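Local coordinates for protein UDP-N-acetylglucosamine pyrophosphorylase (Entamoeba histolytica, PDB 3OC9) that probably catalyses the formation of UDP-N-acetylglucosamine and diphosphate from UTP and N-acetylglucosamine 1-phosphate, at residues I209-V214 with C258-I263; L190-D195 with R329-S334. All coordinates share one frame; numbering follows the deposited sequence.

Interaction 1: I209-V214 with C258-I263; sequences ICIKIV and CGHISI
Val214 and Gly259 form a hydrogen-bonded antiparallel pair, and Ile213 and His260 the non-hydrogen-bonded pair beside it, in a contact that illustrates how one strand can pair with two successive strands across a corner in the chain. Val214 N donates to Gly259 O at 3.1 Å, and Gly259 N returns the bond to Val214 O at 3.0 Å. Past Ile261 the chain turns a corner at Ser262, whose backbone has left-handed torsions. Beyond it, Lys212 N bonds to Ile263 O at 3.2 Å, while water 1 joins Lys212 O to Ile263 N.

Lys212 can be followed outward. Its CB lies 3.4 Å from Ile263 O and also touches Ile261 CD1. With chi1 at -83°, CG stands anti to the carbonyl carbon and still skirts Ile263 O. CD then packs on Ile263 CG2 at 3.9 Å as the two side chains cross obliquely, and the extended chain carries NZ away to salt bridges with Glu332 and Asp195. Ile261 fills in beside it: CG1, held between its backbone N and carbonyl carbon, sends CD1 to within 3.5 Å of Lys212 O, and CG2 meets Val214 CG2 at 3.8 Å, roughly at a right angle. On the face of Ile213, Ile211 CG2 touches the edge of the His260 ring at CD2.

Strand 209-215 lies in the central mixed sheet of the GT-A-type nucleotidyltransferase fold, pairing with strands 258-261, 263-267 and 322-326. The chemistry is thus divided: backbone bonds and a water join the strands, methyl groups of Ile261 and Ile263 touch the lysine stem, and its ammonium turns to ionic bonding.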
ATOM      1  N   ILE A 209       3.207   9.614 -12.954  1.00 17.91           N
ATOM      2  CA  ILE A 209       3.403   8.907 -11.669  1.00 17.31           C
ATOM      3  C   ILE A 209       3.691   9.933 -10.561  1.00 17.37           C
ATOM      4  O   ILE A 209       4.509  10.870 -10.775  1.00 17.19           O
ATOM      5  CB  ILE A 209       4.596   7.872 -11.703  1.00 17.64           C
ATOM      6  CG1 ILE A 209       4.597   7.038 -12.996  1.00 18.31           C
ATOM      7  CG2 ILE A 209       4.540   6.932 -10.437  1.00 17.37           C
ATOM      8  CD1 ILE A 209       5.846   6.119 -13.161  1.00 19.94           C
ATOM      9  N   CYS A 210       3.032   9.769  -9.399  1.00 17.02           N
ATOM     10  CA  CYS A 210       3.374  10.508  -8.174  1.00 17.42           C
ATOM     11  C   CYS A 210       3.860   9.474  -7.115  1.00 17.31           C
ATOM     12  O   CYS A 210       3.065   8.598  -6.669  1.00 17.01           O
ATOM     13  CB  CYS A 210       2.167  11.330  -7.667  1.00 18.28           C
ATOM     14  SG  CYS A 210       2.478  12.325  -6.119  1.00 20.37           S
ATOM     15  N   ILE A 211       5.132   9.582  -6.705  1.00 16.02           N
ATOM     16  CA  ILE A 211       5.784   8.586  -5.797  1.00 15.95           C
ATOM     17  C   ILE A 211       5.921   9.144  -4.361  1.00 16.26           C
ATOM     18  O   ILE A 211       6.662  10.124  -4.171  1.00 16.14           O
ATOM     19  CB  ILE A 211       7.227   8.193  -6.299  1.00 16.37           C
ATOM     20  CG1 ILE A 211       7.201   7.754  -7.774  1.00 16.98           C
ATOM     21  CG2 ILE A 211       7.843   7.075  -5.413  1.00 15.19           C
ATOM     22  CD1 ILE A 211       8.646   7.593  -8.452  1.00 17.60           C
ATOM     23  N   LYS A 212       5.230   8.541  -3.376  1.00 15.24           N
ATOM     24  CA  LYS A 212       5.425   8.922  -1.944  1.00 16.20           C
ATOM     25  C   LYS A 212       6.752   8.356  -1.378  1.00 16.03           C
ATOM     26  O   LYS A 212       7.095   7.188  -1.629  1.00 16.66           O
ATOM     27  CB  LYS A 212       4.196   8.540  -1.052  1.00 15.98           C
ATOM     28  CG  LYS A 212       3.051   9.625  -1.112  1.00 15.42           C
ATOM     29  CD  LYS A 212       1.758   9.195  -0.371  1.00 14.38           C
ATOM     30  CE  LYS A 212       0.828  10.404  -0.072  1.00 17.05           C
ATOM     31  NZ  LYS A 212      -0.443   9.976   0.692  1.00 17.89           N
ATOM     32  N   ILE A 213       7.497   9.189  -0.635  1.00 16.44           N
ATOM     33  CA  ILE A 213       8.797   8.784  -0.057  1.00 16.16           C
ATOM     34  C   ILE A 213       8.912   9.178   1.419  1.00 17.33           C
ATOM     35  O   ILE A 213       8.210  10.106   1.884  1.00 17.36           O
ATOM     36  CB  ILE A 213      10.057   9.316  -0.886  1.00 15.24           C
ATOM     37  CG1 ILE A 213      10.209  10.859  -0.844  1.00 15.82           C
ATOM     38  CG2 ILE A 213       9.998   8.816  -2.359  1.00 15.29           C
ATOM     39  CD1 ILE A 213      10.994  11.440   0.429  1.00 16.38           C
ATOM     40  N   VAL A 214       9.786   8.472   2.135  1.00 18.26           N
ATOM     41  CA  VAL A 214      10.256   8.912   3.466  1.00 19.37           C
ATOM     42  C   VAL A 214      11.751   9.287   3.371  1.00 19.37           C
ATOM     43  O   VAL A 214      12.527   8.612   2.684  1.00 20.38           O
ATOM     44  CB  VAL A 214      10.019   7.825   4.587  1.00 19.22           C
ATOM     45  CG1 VAL A 214       8.514   7.619   4.848  1.00 21.31           C
ATOM     46  CG2 VAL A 214      10.727   6.435   4.249  1.00 19.37           C
ATOM     47  N   CYS A 258      15.800   9.554  -0.901  1.00 19.23           N
ATOM     48  CA  CYS A 258      14.379   9.285  -1.241  1.00 19.75           C
ATOM     49  C   CYS A 258      14.000   7.802  -1.040  1.00 19.93           C
ATOM     50  O   CYS A 258      14.126   6.982  -1.968  1.00 19.91           O
ATOM     51  CB  CYS A 258      14.084   9.749  -2.696  1.00 19.60           C
ATOM     52  SG  CYS A 258      14.130  11.577  -2.955  1.00 22.27           S
ATOM     53  N   GLY A 259      13.541   7.452   0.168  1.00 19.20           N
ATOM     54  CA  GLY A 259      13.131   6.064   0.483  1.00 19.22           C
ATOM     55  C   GLY A 259      11.778   5.672  -0.118  1.00 19.40           C
ATOM     56  O   GLY A 259      10.745   6.219   0.275  1.00 19.14           O
ATOM     57  N   HIS A 260      11.769   4.678  -1.023  1.00 18.14           N
ATOM     58  CA  HIS A 260      10.511   4.250  -1.711  1.00 18.35           C
ATOM     59  C   HIS A 260       9.641   3.378  -0.796  1.00 19.02           C
ATOM     60  O   HIS A 260      10.090   2.318  -0.348  1.00 19.63           O
ATOM     61  CB  HIS A 260      10.854   3.472  -3.017  1.00 18.01           C
ATOM     62  CG  HIS A 260       9.667   2.816  -3.675  1.00 17.24           C
ATOM     63  ND1 HIS A 260       9.550   1.446  -3.803  1.00 17.77           N
ATOM     64  CD2 HIS A 260       8.553   3.347  -4.244  1.00 17.63           C
ATOM     65  CE1 HIS A 260       8.401   1.161  -4.406  1.00 20.01           C
ATOM     66  NE2 HIS A 260       7.781   2.298  -4.695  1.00 16.03           N
ATOM     67  N   ILE A 261       8.413   3.810  -0.499  1.00 18.97           N
ATOM     68  CA  ILE A 261       7.585   3.063   0.486  1.00 21.20           C
ATOM     69  C   ILE A 261       6.284   2.441  -0.081  1.00 20.20           C
ATOM     70  O   ILE A 261       5.398   2.020   0.682  1.00 20.85           O
ATOM     71  CB  ILE A 261       7.284   3.866   1.803  1.00 22.98           C
ATOM     72  CG1 ILE A 261       6.910   5.294   1.490  1.00 23.44           C
ATOM     73  CG2 ILE A 261       8.460   3.758   2.844  1.00 25.83           C
ATOM     74  CD1 ILE A 261       5.510   5.427   0.967  1.00 23.59           C
ATOM     75  N   SER A 262       6.187   2.365  -1.411  1.00 19.33           N
ATOM     76  CA  SER A 262       5.078   1.655  -2.108  1.00 18.78           C
ATOM     77  C   SER A 262       3.665   2.239  -1.870  1.00 17.82           C
ATOM     78  O   SER A 262       2.709   1.491  -1.612  1.00 16.27           O
ATOM     79  CB  SER A 262       5.054   0.128  -1.814  1.00 20.37           C
ATOM     80  OG  SER A 262       6.225  -0.542  -2.261  1.00 24.82           O
ATOM     81  N   ILE A 263       3.544   3.563  -1.968  1.00 15.99           N
ATOM     82  CA  ILE A 263       2.224   4.237  -2.099  1.00 15.74           C
ATOM     83  C   ILE A 263       2.362   5.158  -3.335  1.00 15.56           C
ATOM     84  O   ILE A 263       2.971   6.238  -3.235  1.00 15.18           O
ATOM     85  CB  ILE A 263       1.796   5.043  -0.817  1.00 15.39           C
ATOM     86  CG1 ILE A 263       1.857   4.176   0.458  1.00 15.77           C
ATOM     87  CG2 ILE A 263       0.345   5.654  -0.999  1.00 16.52           C
ATOM     88  CD1 ILE A 263       1.809   4.992   1.792  1.00 18.25           C
TER
HETATM   89  O   HOH W   1       5.939   4.967  -3.020  1.00 10.56           O

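Interaction 2: L190-D195 with R329-S334; sequences LCKDVD and RFIEFS
Loop 190-195 meets the short helix 329-332 and the residues after it, approaching most nearly where the CA atoms of Leu190 and Glu332 lie 5.0 Å apart. No strand pairing links them; the join rests on one carboxylate, two bridging waters and a small apolar margin, an example of a side chain standing in for regular backbone bonding.

Glu332 stretches across the loop with CG anti to its backbone N (chi1 -155°) and the rest of the chain extended. CG passes 3.6 Å from Leu190 O, and OE1 accepts the N-H of Lys192, N to OE1 2.8 Å, in a nearly straight bond with an N-H...O angle of 170°. The N-H comes from above the carboxylate plane, 41° out of it. Water 3 also donates to OE1, tying it to Asp193 O, and water 2 bridges Leu190 O and Ile331 O. Within the loop, Asp193 N donates to Cys191 SG at 3.5 Å.

Around this polar join, the Lys192 stem crosses Glu332 at about a right angle; its CB and CG lie against the carboxylate, and CE rests on Ile331 CG2 at 3.8 Å. NZ continues to a salt bridge with Glu386. At the other end, Leu190 CD1 packs on Ser334 CB, also at 3.8 Å. The carboxylates of Asp195 and Glu332 come near each other, OD2 to OE2 4.6 Å, with the ammonium of Lys212 bridging both, which probably offsets the repulsion.

Helix 347-364 supports the Leu190 and Ile331 side with Trp354 and Leu357, while Asp193 and Val194 rest on Leu38 of strand 36-41. Asp195 N-caps helix 196-204, at the end of the loop that leads there from strand 180-184.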
ATOM      1  N   LEU A 190      -1.565   2.523   8.535  1.00 21.50           N
ATOM      2  CA  LEU A 190      -1.846   3.979   8.521  1.00 20.76           C
ATOM      3  C   LEU A 190      -2.069   4.609   7.138  1.00 20.07           C
ATOM      4  O   LEU A 190      -2.302   5.829   7.056  1.00 19.73           O
ATOM      5  CB  LEU A 190      -0.760   4.747   9.300  1.00 20.67           C
ATOM      6  CG  LEU A 190      -0.590   4.343  10.780  1.00 22.00           C
ATOM      7  CD1 LEU A 190       0.517   5.126  11.463  1.00 25.88           C
ATOM      8  CD2 LEU A 190      -1.888   4.516  11.566  1.00 22.38           C
ATOM      9  N   CYS A 191      -2.000   3.808   6.062  1.00 18.65           N
ATOM     10  CA  CYS A 191      -2.167   4.353   4.697  1.00 19.61           C
ATOM     11  C   CYS A 191      -3.448   5.205   4.501  1.00 19.34           C
ATOM     12  O   CYS A 191      -4.552   4.798   4.929  1.00 19.45           O
ATOM     13  CB  CYS A 191      -2.078   3.231   3.652  1.00 19.41           C
ATOM     14  SG  CYS A 191      -2.078   3.794   1.914  1.00 20.82           S
ATOM     15  N   LYS A 192      -3.307   6.377   3.869  1.00 18.87           N
ATOM     16  CA  LYS A 192      -4.472   7.257   3.624  1.00 18.37           C
ATOM     17  C   LYS A 192      -5.352   6.833   2.401  1.00 18.66           C
ATOM     18  O   LYS A 192      -6.353   7.477   2.100  1.00 19.66           O
ATOM     19  CB  LYS A 192      -4.045   8.750   3.514  1.00 18.97           C
ATOM     20  CG  LYS A 192      -3.593   9.429   4.850  1.00 18.22           C
ATOM     21  CD  LYS A 192      -3.177  10.910   4.560  1.00 19.49           C
ATOM     22  CE  LYS A 192      -2.805  11.697   5.842  1.00 21.90           C
ATOM     23  NZ  LYS A 192      -2.452  13.151   5.498  1.00 19.85           N
ATOM     24  N   ASP A 193      -4.985   5.759   1.696  1.00 17.89           N
ATOM     25  CA  ASP A 193      -5.807   5.269   0.561  1.00 17.99           C
ATOM     26  C   ASP A 193      -5.907   6.343  -0.535  1.00 18.23           C
ATOM     27  O   ASP A 193      -4.850   6.848  -0.946  1.00 17.96           O
ATOM     28  CB  ASP A 193      -7.165   4.686   1.055  1.00 18.32           C
ATOM     29  CG  ASP A 193      -6.974   3.450   1.970  1.00 21.32           C
ATOM     30  OD1 ASP A 193      -6.088   2.619   1.679  1.00 23.98           O
ATOM     31  OD2 ASP A 193      -7.697   3.286   2.981  1.00 24.24           O
ATOM     32  N   VAL A 194      -7.110   6.716  -0.996  1.00 18.29           N
ATOM     33  CA  VAL A 194      -7.245   7.752  -2.061  1.00 19.08           C
ATOM     34  C   VAL A 194      -7.126   9.178  -1.442  1.00 18.96           C
ATOM     35  O   VAL A 194      -8.126   9.887  -1.246  1.00 19.08           O
ATOM     36  CB  VAL A 194      -8.542   7.538  -2.947  1.00 19.16           C
ATOM     37  CG1 VAL A 194      -8.620   8.551  -4.126  1.00 19.69           C
ATOM     38  CG2 VAL A 194      -8.606   6.108  -3.498  1.00 21.09           C
ATOM     39  N   ASP A 195      -5.882   9.574  -1.136  1.00 18.40           N
ATOM     40  CA  ASP A 195      -5.565  10.796  -0.353  1.00 19.01           C
ATOM     41  C   ASP A 195      -5.892  12.055  -1.185  1.00 19.92           C
ATOM     42  O   ASP A 195      -5.233  12.288  -2.199  1.00 19.74           O
ATOM     43  CB  ASP A 195      -4.054  10.755   0.026  1.00 19.53           C
ATOM     44  CG  ASP A 195      -3.573  11.992   0.811  1.00 21.20           C
ATOM     45  OD1 ASP A 195      -4.417  12.813   1.214  1.00 19.63           O
ATOM     46  OD2 ASP A 195      -2.330  12.155   1.008  1.00 20.11           O
ATOM     47  N   ARG A 329       6.771   9.781   8.774  1.00 21.91           N
ATOM     48  CA  ARG A 329       6.545   8.401   9.253  1.00 23.03           C
ATOM     49  C   ARG A 329       5.444   8.410  10.322  1.00 22.78           C
ATOM     50  O   ARG A 329       4.629   7.487  10.390  1.00 22.86           O
ATOM     51  CB  ARG A 329       7.841   7.759   9.820  1.00 22.83           C
ATOM     52  CG  ARG A 329       9.008   7.654   8.794  1.00 25.31           C
ATOM     53  CD  ARG A 329      10.328   7.116   9.412  1.00 27.69           C
ATOM     54  NE  ARG A 329      11.476   7.336   8.516  1.00 28.43           N
ATOM     55  CZ  ARG A 329      12.154   6.381   7.895  1.00 29.64           C
ATOM     56  NH1 ARG A 329      11.843   5.100   8.066  1.00 31.00           N
ATOM     57  NH2 ARG A 329      13.171   6.712   7.103  1.00 29.36           N
ATOM     58  N   PHE A 330       5.415   9.459  11.148  1.00 23.04           N
ATOM     59  CA  PHE A 330       4.467   9.523  12.281  1.00 23.78           C
ATOM     60  C   PHE A 330       2.992   9.570  11.800  1.00 23.08           C
ATOM     61  O   PHE A 330       2.064   9.130  12.498  1.00 22.33           O
ATOM     62  CB  PHE A 330       4.849  10.719  13.187  1.00 24.83           C
ATOM     63  CG  PHE A 330       3.905  10.970  14.329  1.00 28.80           C
ATOM     64  CD1 PHE A 330       4.149  10.407  15.591  1.00 30.52           C
ATOM     65  CD2 PHE A 330       2.796  11.804  14.169  1.00 30.49           C
ATOM     66  CE1 PHE A 330       3.282  10.638  16.661  1.00 32.08           C
ATOM     67  CE2 PHE A 330       1.920  12.038  15.242  1.00 31.79           C
ATOM     68  CZ  PHE A 330       2.166  11.458  16.489  1.00 31.94           C
ATOM     69  N   ILE A 331       2.796  10.106  10.595  1.00 21.63           N
ATOM     70  CA  ILE A 331       1.466  10.279  10.004  1.00 21.17           C
ATOM     71  C   ILE A 331       1.026   9.065   9.130  1.00 21.08           C
ATOM     72  O   ILE A 331      -0.135   8.623   9.210  1.00 21.25           O
ATOM     73  CB  ILE A 331       1.413  11.590   9.127  1.00 21.55           C
ATOM     74  CG1 ILE A 331       1.817  12.846   9.939  1.00 23.40           C
ATOM     75  CG2 ILE A 331       0.067  11.740   8.360  1.00 21.32           C
ATOM     76  CD1 ILE A 331       0.756  13.374  10.935  1.00 28.39           C
ATOM     77  N   GLU A 332       1.926   8.537   8.294  1.00 20.32           N
ATOM     78  CA  GLU A 332       1.492   7.542   7.259  1.00 20.46           C
ATOM     79  C   GLU A 332       2.426   6.325   7.048  1.00 21.11           C
ATOM     80  O   GLU A 332       2.426   5.734   5.953  1.00 21.97           O
ATOM     81  CB  GLU A 332       1.136   8.244   5.906  1.00 20.23           C
ATOM     82  CG  GLU A 332       0.129   7.458   4.997  1.00 19.52           C
ATOM     83  CD  GLU A 332      -0.162   8.074   3.605  1.00 20.78           C
ATOM     84  OE1 GLU A 332      -0.883   7.409   2.813  1.00 20.06           O
ATOM     85  OE2 GLU A 332       0.325   9.187   3.275  1.00 19.92           O
ATOM     86  N   PHE A 333       3.183   5.903   8.077  1.00 22.18           N
ATOM     87  CA  PHE A 333       3.964   4.624   7.958  1.00 23.41           C
ATOM     88  C   PHE A 333       4.100   3.784   9.253  1.00 23.71           C
ATOM     89  O   PHE A 333       4.932   4.094  10.102  1.00 24.03           O
ATOM     90  CB  PHE A 333       5.358   4.855   7.330  1.00 24.21           C
ATOM     91  CG  PHE A 333       6.100   3.561   7.003  1.00 29.60           C
ATOM     92  CD1 PHE A 333       5.827   2.865   5.836  1.00 33.97           C
ATOM     93  CD2 PHE A 333       7.047   3.035   7.900  1.00 36.50           C
ATOM     94  CE1 PHE A 333       6.493   1.653   5.543  1.00 36.77           C
ATOM     95  CE2 PHE A 333       7.713   1.821   7.626  1.00 37.76           C
ATOM     96  CZ  PHE A 333       7.435   1.138   6.447  1.00 37.68           C
ATOM     97  N   SER A 334       3.314   2.708   9.380  1.00 23.74           N
ATOM     98  CA  SER A 334       3.529   1.688  10.449  1.00 23.74           C
ATOM     99  C   SER A 334       3.086   0.315   9.926  1.00 23.74           C
ATOM    100  O   SER A 334       1.887   0.087   9.749  1.00 23.40           O
ATOM    101  CB  SER A 334       2.776   2.059  11.744  1.00 25.08           C
ATOM    102  OG  SER A 334       3.138   1.200  12.838  1.00 24.08           O
TER
HETATM  103  O   HOH W   2      -2.878   8.218   8.636  1.00 18.69           O
HETATM  104  O   HOH W   3      -2.262   7.715   0.269  1.00 14.99           O

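Overall arrangement
Interaction 1 is buried in the mixed sheet and interaction 2 is only partly buried, although their centres are just 12 Å apart. The first joins strands and draws on backbone bonds wrapped in aliphatic side chains; the second joins a loop to a short helix and works through a carboxylate, waters and fewer apolar contacts. Strand 322-326, parallel partner of strand 209-215, leads toward helix 329-332. One ammonium from interaction 1 serves two acids of interaction 2, and Ile263 CD1 packs beside Glu332 OE1. Both segments of interaction 1 fall between the two of interaction 2 in the sequence.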